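DNA photolyase (Agrobacterium tumefaciens, PDB 4U63) probably uses light energy to split ultraviolet-induced cyclobutane pyrimidine dimers in DNA, as a class III photolyase carrying flavin-adenine dinucleotide and a methenyltetrahydrofolate antenna. Local coordinates at residues I28-K33 with R101-L106; L43-E48 with T142-S147; A369-K374 with P476-G481. All coordinates share one frame; numbering follows the deposited sequence. Where two conformers were deposited one is given.

Contact 1. Residues I28-K33 with R101-L106; sequences IVWFRK and RILRDL. With SO4 (sulfate ion), chain O.
The indole of Trp30 meets Leu103 obliquely, CE3 lying 4.0 Å from Leu103 CD1, while one of its faces carries the aliphatic part of Arg32, whose CD sits 3.4 Å above the ring plane, offset toward the rim. The Arg32 guanidinium in turn has Trp30 CZ2 at its edge, in plane, and a salt bridge to Asp129 ties it to helix 123-138. A second flat group, the guanidinium of Arg101, rests one face on Ile102 CG1 and spends its edge on two anions. NH1 donates to Asp105 OD2 over 3.1 Å (N-H...O 165°), close to the guanidinium plane but from above the plane of the carboxylate. NE and NH2 both turn to sulfate O4, the tighter bond being NH2 to O4 at 2.6 Å; the sulfate probably comes from the crystallisation liquor.

Across the contact everything is apolar. With its CG anti to the backbone N, chi1 176° carries the indole of Trp30 out to Leu103, the two side chains crossing at about a right angle. The two methyls of Leu103 split their work: CD1 takes the indole, CD2 meets Ile28 CG2 at 4.0 Å. The other branch of Ile28 ends in CD1, 3.8 Å from Leu106 CB, one turn further along the helix. All four residues are buried and meet through carbon atoms alone; no hydrogen bond crosses between the segments.

The axes of strand 28-31 and helix 101-106 pass 10.7 Å apart and run nearly antiparallel, at 156°. This is a helix laid on a parallel sheet: helix 99-110 is the connection of a beta-alpha-beta crossover from edge strand 93-96 to strand 114-118, and it crosses the central strand 27-31 in the Rossmann-like alpha/beta domain familiar from photolyases.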
loop_
_atom_site.group_PDB
_atom_site.type_symbol
_atom_site.label_atom_id
_atom_site.label_comp_id
_atom_site.label_asym_id
_atom_site.label_seq_id
_atom_site.Cartn_x
_atom_site.Cartn_y
_atom_site.Cartn_z
ATOM N N ILE A 28 -4.175 -20.835 -18.732
ATOM C CA ILE A 28 -3.127 -20.055 -18.098
ATOM C C ILE A 28 -3.737 -19.074 -17.104
ATOM O O ILE A 28 -4.693 -18.367 -17.427
ATOM C CB ILE A 28 -2.299 -19.287 -19.151
ATOM C CG1 ILE A 28 -1.558 -20.292 -20.047
ATOM C CG2 ILE A 28 -1.313 -18.332 -18.489
ATOM C CD1 ILE A 28 -1.121 -19.725 -21.365
ATOM N N VAL A 29 -3.179 -19.045 -15.897
ATOM C CA VAL A 29 -3.565 -18.081 -14.876
ATOM C C VAL A 29 -2.400 -17.135 -14.685
ATOM O O VAL A 29 -1.355 -17.533 -14.171
ATOM C CB VAL A 29 -3.895 -18.742 -13.517
ATOM C CG1 VAL A 29 -4.326 -17.678 -12.510
ATOM C CG2 VAL A 29 -4.979 -19.789 -13.678
ATOM N N TRP A 30 -2.585 -15.884 -15.085
ATOM C CA TRP A 30 -1.531 -14.876 -14.976
ATOM C C TRP A 30 -1.706 -14.083 -13.676
ATOM O O TRP A 30 -2.656 -13.319 -13.551
ATOM C CB TRP A 30 -1.550 -13.965 -16.220
ATOM C CG TRP A 30 -0.563 -12.831 -16.174
ATOM C CD1 TRP A 30 0.590 -12.760 -15.424
ATOM C CD2 TRP A 30 -0.631 -11.611 -16.916
ATOM N NE1 TRP A 30 1.220 -11.576 -15.651
ATOM C CE2 TRP A 30 0.498 -10.846 -16.560
ATOM C CE3 TRP A 30 -1.546 -11.082 -17.842
ATOM C CZ2 TRP A 30 0.746 -9.576 -17.098
ATOM C CZ3 TRP A 30 -1.301 -9.808 -18.376
ATOM C CH2 TRP A 30 -0.158 -9.077 -18.005
ATOM N N PHE A 31 -0.787 -14.310 -12.723
ATOM C CA PHE A 31 -0.722 -13.604 -11.435
ATOM C C PHE A 31 0.044 -12.284 -11.557
ATOM O O PHE A 31 1.092 -12.226 -12.216
ATOM C CB PHE A 31 0.004 -14.455 -10.381
ATOM C CG PHE A 31 -0.822 -15.568 -9.798
ATOM C CD1 PHE A 31 -0.877 -16.811 -10.414
ATOM C CD2 PHE A 31 -1.525 -15.381 -8.615
ATOM C CE1 PHE A 31 -1.633 -17.842 -9.860
ATOM C CE2 PHE A 31 -2.275 -16.400 -8.062
ATOM C CZ PHE A 31 -2.326 -17.639 -8.681
ATOM N N ARG A 32 -0.473 -11.239 -10.903
ATOM C CA ARG A 32 0.189 -9.931 -10.834
ATOM C C ARG A 32 0.239 -9.434 -9.361
ATOM O O ARG A 32 1.167 -9.776 -8.635
ATOM C CB ARG A 32 -0.500 -8.930 -11.766
ATOM C CG ARG A 32 -0.386 -9.258 -13.259
ATOM C CD ARG A 32 -1.501 -10.164 -13.767
ATOM N NE ARG A 32 -2.805 -9.521 -13.701
ATOM C CZ ARG A 32 -3.247 -8.607 -14.566
ATOM N NH1 ARG A 32 -2.488 -8.209 -15.592
ATOM N NH2 ARG A 32 -4.460 -8.074 -14.397
ATOM N N LYS A 33 -0.739 -8.658 -8.907
ATOM C CA LYS A 33 -0.798 -8.257 -7.486
ATOM C C LYS A 33 -2.054 -8.895 -6.891
ATOM O O LYS A 33 -2.968 -8.224 -6.396
ATOM C CB LYS A 33 -0.755 -6.740 -7.308
ATOM C CG LYS A 33 0.568 -6.121 -7.755
ATOM C CD LYS A 33 0.671 -4.636 -7.435
ATOM C CE LYS A 33 2.102 -4.144 -7.654
ATOM N NZ LYS A 33 2.271 -2.672 -7.529
ATOM N N ARG A 101 4.275 -11.569 -25.727
ATOM C CA ARG A 101 5.208 -12.568 -26.256
ATOM C C ARG A 101 5.281 -13.791 -25.327
ATOM O O ARG A 101 5.241 -14.931 -25.792
ATOM C CB ARG A 101 6.596 -11.934 -26.457
ATOM C CG ARG A 101 7.548 -12.687 -27.378
ATOM C CD ARG A 101 8.358 -13.752 -26.658
ATOM N NE ARG A 101 9.120 -13.210 -25.525
ATOM C CZ ARG A 101 9.552 -13.916 -24.474
ATOM N NH1 ARG A 101 9.307 -15.227 -24.366
ATOM N NH2 ARG A 101 10.233 -13.301 -23.510
ATOM N N ILE A 102 5.371 -13.550 -24.023
ATOM C CA ILE A 102 5.440 -14.646 -23.040
ATOM C C ILE A 102 4.163 -15.487 -23.060
ATOM O O ILE A 102 4.220 -16.721 -23.078
ATOM C CB ILE A 102 5.722 -14.111 -21.618
ATOM C CG1 ILE A 102 7.179 -13.669 -21.525
ATOM C CG2 ILE A 102 5.429 -15.160 -20.548
ATOM C CD1 ILE A 102 7.434 -12.689 -20.412
ATOM N N LEU A 103 3.017 -14.816 -23.057
ATOM C CA LEU A 103 1.737 -15.521 -23.060
ATOM C C LEU A 103 1.533 -16.315 -24.350
ATOM O O LEU A 103 1.101 -17.458 -24.303
ATOM C CB LEU A 103 0.583 -14.556 -22.805
ATOM C CG LEU A 103 0.514 -13.996 -21.378
ATOM C CD1 LEU A 103 -0.501 -12.876 -21.311
ATOM C CD2 LEU A 103 0.175 -15.071 -20.345
ATOM N N ARG A 104 1.859 -15.718 -25.495
ATOM C CA ARG A 104 1.769 -16.429 -26.775
ATOM C C ARG A 104 2.669 -17.663 -26.818
ATOM O O ARG A 104 2.268 -18.708 -27.331
ATOM C CB ARG A 104 2.101 -15.499 -27.939
ATOM C CG ARG A 104 0.994 -14.533 -28.280
ATOM C CD ARG A 104 1.425 -13.631 -29.421
ATOM N NE ARG A 104 0.435 -12.603 -29.740
ATOM C CZ ARG A 104 -0.683 -12.807 -30.442
ATOM N NH1 ARG A 104 -0.991 -14.017 -30.912
ATOM N NH2 ARG A 104 -1.509 -11.787 -30.678
ATOM N N ASP A 105 3.880 -17.535 -26.278
ATOM C CA ASP A 105 4.806 -18.659 -26.207
ATOM C C ASP A 105 4.269 -19.768 -25.289
ATOM O O ASP A 105 4.342 -20.944 -25.646
ATOM C CB ASP A 105 6.194 -18.198 -25.756
ATOM C CG ASP A 105 6.928 -17.387 -26.824
ATOM O OD1 ASP A 105 6.347 -17.080 -27.898
ATOM O OD2 ASP A 105 8.107 -17.047 -26.583
ATOM N N LEU A 106 3.725 -19.399 -24.128
ATOM C CA LEU A 106 3.093 -20.386 -23.222
ATOM C C LEU A 106 1.896 -21.074 -23.870
ATOM O O LEU A 106 1.723 -22.283 -23.743
ATOM C CB LEU A 106 2.647 -19.742 -21.903
ATOM C CG LEU A 106 3.745 -19.471 -20.881
ATOM C CD1 LEU A 106 3.205 -18.616 -19.744
ATOM C CD2 LEU A 106 4.320 -20.771 -20.333
HETATM S S SO4 O . 10.943 -9.747 -24.983
HETATM O O1 SO4 O . 10.115 -9.524 -26.189
HETATM O O2 SO4 O . 12.287 -10.220 -25.376
HETATM O O3 SO4 O . 11.077 -8.481 -24.234
HETATM O O4 SO4 O . 10.283 -10.746 -24.119
#

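Contact 2. Residues L43-E48 with T142-S147; sequences LLAAVE and TVRSFS. With SO4 (sulfate ion), chain E.
Arg144 and Phe146 both set CG anti to the carbonyl carbon and beside the backbone N (chi1 -56° and -62°), which sends them from the strand toward Ala45 on helix 41-49. A bend at chi3 (63°) then folds the end of Arg144 across Phe146. The result is a face-to-edge meeting: Phe146 CZ stands 3.5 Å above the guanidinium plane, offset toward its rim, while Arg144 CZ lies at the edge of the phenyl ring, in its plane.

The methyl of Ala45 fits against both. Its CB is 3.4 Å from Phe146 CZ, a close approach made obliquely to the ring, with Phe146 CE1 and CE2 somewhat farther. The same CB sits over one face of the guanidinium, 4.1 Å from Arg144 NH1. One water completes the joint: it donates to Ala45 O over 2.7 Å and accepts from Arg144 NH1 over 2.8 Å, lying at the guanidinium edge in plane. The helix carbonyl and the strand arginine are thus linked without touching directly.

Ser145, between the two, points from the strand to a sulfate instead. Its backbone N donates to sulfate O2 over 3.0 Å, and OG approaches O3 as well. Lys133, Arg137 and Arg119 also bind this ion, which probably comes from the crystallisation liquor.

Strand 142-146 is an edge of the five-stranded parallel sheet, hydrogen-bonded to 114-118, and helix 41-49 packs on the sheet beside it. With a buried alanine, a partly exposed phenylalanine and an exposed arginine, the seam grades from apolar packing to water-mediated polarity; the charged group lies on the exposed side, where solvent probably helps to stabilise it.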
loop_
_atom_site.group_PDB
_atom_site.type_symbol
_atom_site.label_atom_id
_atom_site.label_comp_id
_atom_site.label_asym_id
_atom_site.label_seq_id
_atom_site.Cartn_x
_atom_site.Cartn_y
_atom_site.Cartn_z
ATOM N N LEU A 43 -8.458 -17.896 -10.534
ATOM C CA LEU A 43 -7.994 -19.263 -10.260
ATOM C C LEU A 43 -9.168 -20.255 -10.220
ATOM O O LEU A 43 -9.083 -21.346 -10.782
ATOM C CB LEU A 43 -7.209 -19.314 -8.957
ATOM C CG LEU A 43 -6.586 -20.659 -8.592
ATOM C CD1 LEU A 43 -5.564 -21.111 -9.618
ATOM C CD2 LEU A 43 -5.942 -20.557 -7.225
ATOM N N LEU A 44 -10.258 -19.867 -9.566
ATOM C CA LEU A 44 -11.471 -20.701 -9.540
ATOM C C LEU A 44 -12.040 -20.934 -10.934
ATOM O O LEU A 44 -12.489 -22.038 -11.249
ATOM C CB LEU A 44 -12.525 -20.098 -8.611
ATOM C CG LEU A 44 -12.141 -20.142 -7.123
ATOM C CD1 LEU A 44 -13.111 -19.316 -6.295
ATOM C CD2 LEU A 44 -12.069 -21.564 -6.585
ATOM N N ALA A 45 -12.010 -19.900 -11.775
ATOM C CA ALA A 45 -12.390 -20.047 -13.181
ATOM C C ALA A 45 -11.516 -21.076 -13.904
ATOM O O ALA A 45 -12.016 -21.887 -14.690
ATOM C CB ALA A 45 -12.314 -18.706 -13.894
ATOM N N ALA A 46 -10.208 -21.035 -13.640
ATOM C CA ALA A 46 -9.277 -22.005 -14.232
ATOM C C ALA A 46 -9.612 -23.440 -13.789
ATOM O O ALA A 46 -9.549 -24.381 -14.588
ATOM C CB ALA A 46 -7.839 -21.651 -13.881
ATOM N N VAL A 47 -9.981 -23.602 -12.523
ATOM C CA VAL A 47 -10.377 -24.919 -12.010
ATOM C C VAL A 47 -11.675 -25.372 -12.685
ATOM O O VAL A 47 -11.789 -26.524 -13.107
ATOM C CB VAL A 47 -10.514 -24.914 -10.471
ATOM C CG1 VAL A 47 -11.119 -26.222 -9.957
ATOM C CG2 VAL A 47 -9.155 -24.694 -9.836
ATOM N N GLU A 48 -12.636 -24.458 -12.812
ATOM C CA GLU A 48 -13.918 -24.776 -13.449
ATOM C C GLU A 48 -13.736 -25.131 -14.923
ATOM O O GLU A 48 -14.423 -26.009 -15.453
ATOM C CB GLU A 48 -14.896 -23.603 -13.304
ATOM C CG GLU A 48 -16.293 -23.860 -13.862
ATOM C CD GLU A 48 -16.995 -25.054 -13.229
ATOM O OE1 GLU A 48 -16.817 -25.293 -12.018
ATOM O OE2 GLU A 48 -17.738 -25.754 -13.947
ATOM N N THR A 142 -9.509 -17.247 -25.723
ATOM C CA THR A 142 -10.448 -16.810 -24.707
ATOM C C THR A 142 -9.666 -16.107 -23.602
ATOM O O THR A 142 -8.673 -16.633 -23.101
ATOM C CB THR A 142 -11.245 -17.996 -24.137
ATOM O OG1 THR A 142 -12.023 -18.579 -25.187
ATOM C CG2 THR A 142 -12.178 -17.552 -23.014
ATOM N N VAL A 143 -10.114 -14.912 -23.238
ATOM C CA VAL A 143 -9.507 -14.141 -22.177
ATOM C C VAL A 143 -10.616 -13.687 -21.254
ATOM O O VAL A 143 -11.600 -13.116 -21.710
ATOM C CB VAL A 143 -8.772 -12.906 -22.695
ATOM C CG1 VAL A 143 -8.119 -12.167 -21.533
ATOM C CG2 VAL A 143 -7.735 -13.297 -23.750
ATOM N N ARG A 144 -10.454 -13.950 -19.960
ATOM C CA ARG A 144 -11.445 -13.560 -18.964
ATOM C C ARG A 144 -10.755 -12.915 -17.768
ATOM O O ARG A 144 -9.746 -13.428 -17.277
ATOM C CB ARG A 144 -12.259 -14.777 -18.521
ATOM C CG ARG A 144 -12.941 -15.518 -19.669
ATOM C CD ARG A 144 -13.430 -16.879 -19.238
ATOM N NE ARG A 144 -14.451 -16.773 -18.199
ATOM C CZ ARG A 144 -14.820 -17.765 -17.383
ATOM N NH1 ARG A 144 -14.252 -18.968 -17.466
ATOM N NH2 ARG A 144 -15.765 -17.549 -16.469
ATOM N N SER A 145 -11.312 -11.796 -17.305
ATOM C CA SER A 145 -10.788 -11.054 -16.150
ATOM C C SER A 145 -11.827 -10.989 -15.043
ATOM O O SER A 145 -13.030 -11.015 -15.316
ATOM C CB SER A 145 -10.368 -9.648 -16.546
ATOM O OG SER A 145 -11.490 -8.839 -16.835
ATOM N N PHE A 146 -11.362 -10.895 -13.794
ATOM C CA PHE A 146 -12.257 -11.030 -12.635
ATOM C C PHE A 146 -12.058 -9.972 -11.565
ATOM O O PHE A 146 -10.955 -9.460 -11.359
ATOM C CB PHE A 146 -12.096 -12.423 -12.008
ATOM C CG PHE A 146 -12.468 -13.530 -12.945
ATOM C CD1 PHE A 146 -11.540 -14.024 -13.845
ATOM C CD2 PHE A 146 -13.758 -14.047 -12.961
ATOM C CE1 PHE A 146 -11.882 -15.030 -14.738
ATOM C CE2 PHE A 146 -14.109 -15.055 -13.851
ATOM C CZ PHE A 146 -13.170 -15.547 -14.741
ATOM N N SER A 147 -13.159 -9.660 -10.890
ATOM C CA SER A 147 -13.156 -8.746 -9.758
ATOM C C SER A 147 -12.498 -9.417 -8.554
ATOM O O SER A 147 -12.312 -10.635 -8.539
ATOM C CB SER A 147 -14.585 -8.337 -9.395
ATOM O OG SER A 147 -15.345 -9.447 -8.946
HETATM S S SO4 E . -13.880 -9.739 -19.210
HETATM O O1 SO4 E . -14.367 -9.461 -20.574
HETATM O O2 SO4 E . -13.752 -11.187 -18.976
HETATM O O3 SO4 E . -12.563 -9.084 -19.065
HETATM O O4 SO4 E . -14.838 -9.194 -18.226
HETATM O O HOH W 1 -14.247 -21.389 -16.157
#

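Contact 3. Residues A369-K374 with P476-G481; sequences ASFLIK and PIVDHG
Helix 362-375 of the largely helical FAD-binding domain, which touches the flavin cofactor through Ala369, is approached near its end by the loop that leads into the C-terminal helix 480-495. One aromatic ring makes the join. Phe371 CZ lies 4.2 Å from Val478 CG1, which comes at the ring obliquely, and Phe371 CE2 is 4.5 Å from Ile477 CD1, which stands at the ring edge, near its plane. Both are loose apolar touches, and no hydrogen bond spans the segments. The backbones stay well apart, the nearest CA atoms, those of Phe371 and His480, being 10.0 Å from each other; it is the length of the phenylalanine that bridges the gap. Setting CG opposite the backbone N (chi1 -169°) swings the ring off the helix toward the loop. Val478 already points at the helix, whereas Ile477, modelled in two conformers, reaches the ring with the far end of its longer branch.

Two elements of helix geometry frame the contact. At 371-374 the turn widens to the pi type near the helix end. On the other side Asp479 occupies the N-cap of helix 480-495, and its OD2 accepts the backbone N of Lys482; the loop passes into the helix at His480, right after Asp479.

Neighbours give the ring further company. His375 stacks on Phe371, and Tyr344 meets it with the planes about 55° apart, while the hydroxyl of that tyrosine is hydrogen-bonded to Val478 O. The same His375 is hydrogen-bonded through NE2 to His480 ND1, a polar link between the two helices alongside the apolar one. The Phe371 side chain lies about 11 Å from the bound FAD, which Ala369 of the same helix touches.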
loop_
_atom_site.group_PDB
_atom_site.type_symbol
_atom_site.label_atom_id
_atom_site.label_comp_id
_atom_site.label_asym_id
_atom_site.label_seq_id
_atom_site.Cartn_x
_atom_site.Cartn_y
_atom_site.Cartn_z
ATOM N N ALA A 369 4.409 14.137 6.094
ATOM C CA ALA A 369 4.031 14.665 4.783
ATOM C C ALA A 369 3.808 16.168 4.883
ATOM O O ALA A 369 4.321 16.931 4.078
ATOM C CB ALA A 369 2.788 13.953 4.260
ATOM N N SER A 370 3.053 16.592 5.887
ATOM C CA SER A 370 2.833 18.006 6.118
ATOM C C SER A 370 4.147 18.743 6.407
ATOM O O SER A 370 4.363 19.859 5.923
ATOM C CB SER A 370 1.831 18.219 7.257
ATOM O OG SER A 370 1.526 19.596 7.380
ATOM N N PHE A 371 5.037 18.125 7.182
ATOM C CA PHE A 371 6.317 18.759 7.455
ATOM C C PHE A 371 7.109 19.034 6.165
ATOM O O PHE A 371 7.683 20.118 5.998
ATOM C CB PHE A 371 7.156 17.926 8.403
ATOM C CG PHE A 371 8.355 18.658 8.922
ATOM C CD1 PHE A 371 8.240 19.501 10.016
ATOM C CD2 PHE A 371 9.595 18.532 8.304
ATOM C CE1 PHE A 371 9.327 20.195 10.498
ATOM C CE2 PHE A 371 10.698 19.224 8.788
ATOM C CZ PHE A 371 10.565 20.057 9.886
ATOM N N LEU A 372 7.130 18.061 5.260
ATOM C CA LEU A 372 7.835 18.222 3.988
ATOM C C LEU A 372 7.250 19.342 3.128
ATOM O O LEU A 372 7.972 20.214 2.648
ATOM C CB LEU A 372 7.794 16.909 3.199
ATOM C CG LEU A 372 8.557 16.896 1.878
ATOM C CD1 LEU A 372 10.048 17.079 2.135
ATOM C CD2 LEU A 372 8.292 15.615 1.115
ATOM N N ILE A 373 5.930 19.312 2.966
ATOM C CA ILE A 373 5.210 20.220 2.057
ATOM C C ILE A 373 5.152 21.644 2.602
ATOM O O ILE A 373 5.352 22.616 1.859
ATOM C CB ILE A 373 3.767 19.696 1.824
ATOM C CG1 ILE A 373 3.815 18.345 1.096
ATOM C CG2 ILE A 373 2.914 20.697 1.037
ATOM C CD1 ILE A 373 2.556 17.525 1.239
ATOM N N LYS A 374 4.870 21.772 3.895
ATOM C CA LYS A 374 4.630 23.089 4.493
ATOM C C LYS A 374 5.834 23.650 5.214
ATOM O O LYS A 374 6.246 24.754 4.925
ATOM C CB LYS A 374 3.407 23.025 5.389
ATOM C CG LYS A 374 2.202 22.582 4.575
ATOM C CD LYS A 374 0.928 22.619 5.347
ATOM C CE LYS A 374 -0.229 22.232 4.450
ATOM N NZ LYS A 374 -1.493 22.284 5.203
ATOM N N PRO A 476 16.476 21.901 15.381
ATOM C CA PRO A 476 15.466 21.996 14.331
ATOM C C PRO A 476 16.057 22.582 13.074
ATOM O O PRO A 476 16.749 23.599 13.135
ATOM C CB PRO A 476 14.423 22.943 14.923
ATOM C CG PRO A 476 14.568 22.766 16.374
ATOM C CD PRO A 476 16.040 22.594 16.603
ATOM N N ILE A 477 15.803 21.940 11.936
ATOM C CA ILE A 477 16.347 22.416 10.656
ATOM C C ILE A 477 15.622 23.663 10.146
ATOM O O ILE A 477 16.145 24.376 9.281
ATOM C CB ILE A 477 16.407 21.299 9.582
ATOM C CG1 ILE A 477 15.018 20.769 9.211
ATOM C CG2 ILE A 477 17.308 20.170 10.070
ATOM C CD1 ILE A 477 15.022 19.890 7.973
ATOM N N VAL A 478 14.426 23.921 10.681
ATOM C CA VAL A 478 13.718 25.180 10.426
ATOM C C VAL A 478 12.981 25.584 11.721
ATOM O O VAL A 478 12.578 24.719 12.509
ATOM C CB VAL A 478 12.745 25.046 9.225
ATOM C CG1 VAL A 478 11.570 24.132 9.565
ATOM C CG2 VAL A 478 12.273 26.418 8.755
ATOM N N ASP A 479 12.831 26.892 11.938
ATOM C CA ASP A 479 12.035 27.421 13.043
ATOM C C ASP A 479 10.566 27.329 12.642
ATOM O O ASP A 479 10.217 27.685 11.520
ATOM C CB ASP A 479 12.418 28.876 13.326
ATOM C CG ASP A 479 11.485 29.554 14.320
ATOM O OD1 ASP A 479 11.579 29.271 15.529
ATOM O OD2 ASP A 479 10.667 30.386 13.890
ATOM N N HIS A 480 9.714 26.853 13.552
ATOM C CA HIS A 480 8.283 26.679 13.248
ATOM C C HIS A 480 7.630 27.966 12.755
ATOM O O HIS A 480 6.966 27.964 11.716
ATOM C CB HIS A 480 7.505 26.155 14.461
ATOM C CG HIS A 480 6.017 26.209 14.278
ATOM N ND1 HIS A 480 5.350 25.362 13.428
ATOM C CD2 HIS A 480 5.076 27.015 14.817
ATOM C CE1 HIS A 480 4.058 25.635 13.452
ATOM N NE2 HIS A 480 3.866 26.637 14.288
ATOM N N GLY A 481 7.813 29.051 13.510
ATOM C CA GLY A 481 7.221 30.347 13.172
ATOM C C GLY A 481 7.650 30.842 11.800
ATOM O O GLY A 481 6.818 31.211 10.981
#

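In the fold
Contacts 1 and 2 belong to one parallel sheet in the photolyase-type alpha/beta domain and interlock along the chain, their segments alternating. Their centres are 13 Å apart, and they touch where Val29 CG2 of contact 1 packs 3.4 Å from Ala46 CB of contact 2: strand 27-31 thus carries helix 99-110 through Ile28 and Trp30, and helix 41-49 through Val29. Contact 3 lies in the FAD-binding domain, across the centre of the chain, with its centre 47 Å from that of contact 1 and 50 Å from that of contact 2. Of the three, contact 3 alone includes an FAD-pocket residue, Ala369.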